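Local atomic coordinates of flavoprotein (Thermotoga maritima, PDB entry 5V8S), a protein that carries a mu-oxo-diiron centre, probably binds FMN and is thought to act as an oxidoreductase in electron transfer. Residues R20-P25 / A235-H240. The protein carries 1 engineered substitution. Sequence-based numbering, arbitrary orientation.
Sequences RIFDDP and ALLPGH. With FEO (mu-oxo-diiron), chain C.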
loop_
_atom_site.group_PDB
_atom_site.type_symbol
_atom_site.label_atom_id
_atom_site.label_comp_id
_atom_site.label_asym_id
_atom_site.label_seq_id
_atom_site.Cartn_x
_atom_site.Cartn_y
_atom_site.Cartn_z
ATOM N N ARG A 20 -18.661 36.227 8.134
ATOM C CA ARG A 20 -19.968 36.111 8.761
ATOM C C ARG A 20 -20.887 35.416 7.766
ATOM O O ARG A 20 -21.029 35.867 6.625
ATOM C CB ARG A 20 -20.508 37.481 9.164
ATOM C CG ARG A 20 -21.719 37.348 10.082
ATOM C CD ARG A 20 -22.166 38.674 10.663
ATOM N NE ARG A 20 -22.467 39.635 9.624
ATOM C CZ ARG A 20 -21.694 40.664 9.297
ATOM N NH1 ARG A 20 -20.544 40.882 9.936
ATOM N NH2 ARG A 20 -22.075 41.481 8.327
ATOM N N ILE A 21 -21.456 34.287 8.170
ATOM C CA ILE A 21 -22.314 33.501 7.295
ATOM C C ILE A 21 -23.786 33.575 7.693
ATOM O O ILE A 21 -24.647 33.220 6.875
ATOM C CB ILE A 21 -21.845 32.033 7.183
ATOM C CG1 ILE A 21 -21.630 31.419 8.575
ATOM C CG2 ILE A 21 -20.564 31.944 6.336
ATOM C CD1 ILE A 21 -21.452 29.906 8.552
ATOM N N PHE A 22 -24.104 34.015 8.910
ATOM C CA PHE A 22 -25.473 34.304 9.302
ATOM C C PHE A 22 -25.474 35.579 10.123
ATOM O O PHE A 22 -24.519 35.864 10.854
ATOM C CB PHE A 22 -26.089 33.179 10.142
ATOM C CG PHE A 22 -26.393 31.949 9.355
ATOM C CD1 PHE A 22 -27.587 31.830 8.676
ATOM C CD2 PHE A 22 -25.481 30.911 9.293
ATOM C CE1 PHE A 22 -27.865 30.691 7.937
ATOM C CE2 PHE A 22 -25.751 29.775 8.557
ATOM C CZ PHE A 22 -26.945 29.661 7.885
ATOM N N ASP A 23 -26.558 36.344 9.986
ATOM C CA ASP A 23 -26.745 37.531 10.797
ATOM C C ASP A 23 -27.603 37.260 12.022
ATOM O O ASP A 23 -27.388 37.893 13.062
ATOM C CB ASP A 23 -27.409 38.638 9.971
ATOM C CG ASP A 23 -26.423 39.383 9.082
ATOM O OD1 ASP A 23 -25.192 39.206 9.249
ATOM O OD2 ASP A 23 -26.883 40.147 8.209
ATOM N N ASP A 24 -28.563 36.342 11.926
ATOM C CA ASP A 24 -29.478 36.046 13.029
ATOM C C ASP A 24 -29.547 34.540 13.239
ATOM O O ASP A 24 -30.279 33.849 12.509
ATOM C CB ASP A 24 -30.881 36.586 12.778
ATOM C CG ASP A 24 -31.765 36.489 14.020
ATOM O OD1 ASP A 24 -31.298 35.922 15.034
ATOM O OD2 ASP A 24 -32.912 36.983 13.980
ATOM N N PRO A 25 -28.815 33.989 14.218
ATOM C CA PRO A 25 -27.852 34.693 15.067
ATOM C C PRO A 25 -26.567 34.983 14.306
ATOM O O PRO A 25 -26.367 34.474 13.201
ATOM C CB PRO A 25 -27.596 33.702 16.193
ATOM C CG PRO A 25 -27.817 32.377 15.576
ATOM C CD PRO A 25 -28.912 32.560 14.567
ATOM N N ALA A 235 -29.794 24.647 7.463
ATOM C CA ALA A 235 -28.414 24.767 7.031
ATOM C C ALA A 235 -27.621 23.683 7.735
ATOM O O ALA A 235 -27.932 23.302 8.868
ATOM C CB ALA A 235 -27.830 26.146 7.342
ATOM N N LEU A 236 -26.621 23.161 7.025
ATOM C CA LEU A 236 -25.689 22.191 7.586
ATOM C C LEU A 236 -24.289 22.767 7.463
ATOM O O LEU A 236 -23.836 23.079 6.353
ATOM C CB LEU A 236 -25.804 20.841 6.874
ATOM C CG LEU A 236 -25.030 19.695 7.526
ATOM C CD1 LEU A 236 -25.754 18.388 7.286
ATOM C CD2 LEU A 236 -23.594 19.589 7.021
ATOM N N LEU A 237 -23.609 22.900 8.608
ATOM C CA LEU A 237 -22.303 23.544 8.730
ATOM C C LEU A 237 -21.332 22.483 9.238
ATOM O O LEU A 237 -21.219 22.259 10.461
ATOM C CB LEU A 237 -22.369 24.707 9.722
ATOM C CG LEU A 237 -22.902 26.056 9.211
ATOM C CD1 LEU A 237 -24.195 25.914 8.429
ATOM C CD2 LEU A 237 -23.047 27.029 10.363
ATOM N N PRO A 238 -20.638 21.784 8.346
ATOM C CA PRO A 238 -19.734 20.704 8.772
ATOM C C PRO A 238 -18.323 21.171 9.051
ATOM O O PRO A 238 -17.960 22.320 8.784
ATOM C CB PRO A 238 -19.731 19.770 7.560
ATOM C CG PRO A 238 -19.803 20.753 6.401
ATOM C CD PRO A 238 -20.648 21.947 6.885
ATOM N N GLY A 239 -17.496 20.236 9.529
ATOM C CA GLY A 239 -16.121 20.518 9.884
ATOM C C GLY A 239 -15.133 20.472 8.753
ATOM O O GLY A 239 -13.993 20.890 8.941
ATOM N N HIS A 240 -15.541 19.955 7.603
ATOM C CA HIS A 240 -14.669 19.848 6.441
ATOM C C HIS A 240 -15.485 20.133 5.197
ATOM O O HIS A 240 -16.574 19.588 5.045
ATOM C CB HIS A 240 -14.097 18.426 6.298
ATOM C CG HIS A 240 -13.436 17.897 7.534
ATOM N ND1 HIS A 240 -12.265 18.414 8.044
ATOM C CD2 HIS A 240 -13.798 16.897 8.366
ATOM C CE1 HIS A 240 -11.925 17.746 9.132
ATOM N NE2 HIS A 240 -12.835 16.815 9.344
HETATM FE FE1 FEO C . -13.004 12.473 12.630
HETATM FE FE2 FEO C . -12.675 15.489 11.075
HETATM O O FEO C . -12.308 14.203 12.397
HETATM O O HOH W 1 -12.098 12.233 10.632
HETATM O O HOH W 2 -12.431 13.831 9.538
#
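Leu237 CD1 lies at the edge of the Phe22 ring, near its plane and 4.2 Å from Phe22 CE2, while Ala235 CB comes in obliquely, 3.7 Å from Phe22 CZ. Lys245 adds a cation-pi contact to the same ring and also hydrogen-bonds Ile21 O. Beside it, Ile21 CD1 meets Leu237 CD2 tip to tip at 3.8 Å. Ile21 CG1 sits between the backbone N and the carbonyl carbon (chi1 51°), and the chain extends from there (chi2 168°) to carry CD1 across. The two methyls of Leu237 divide between the neighbours, CD1 to Phe22 and CD2 to Ile21. Ile21 and Phe22 both face Ile27 of strand 26-34, a classic beta bulge, and both side chains point to strand 235-238. Farther along, His240 NE2 binds iron FE2 at 2.2 Å, and the oxo bridge lies beyond the ring edge, near its plane; ND1 is fixed by Ser51 O. Asp101, Asp180 and the engineered Asp102 also bind the iron centre. The contact joins edge strands 16-22 and 235-238 of the metallo-beta-lactamase-like domain's two sheets, the short segments roughly antiparallel (144°), their axes 10.9 Å apart at closest; Tyr55 of strand 50-59 touches Ile21 and Leu237, and helix 248-260 packs on Leu236.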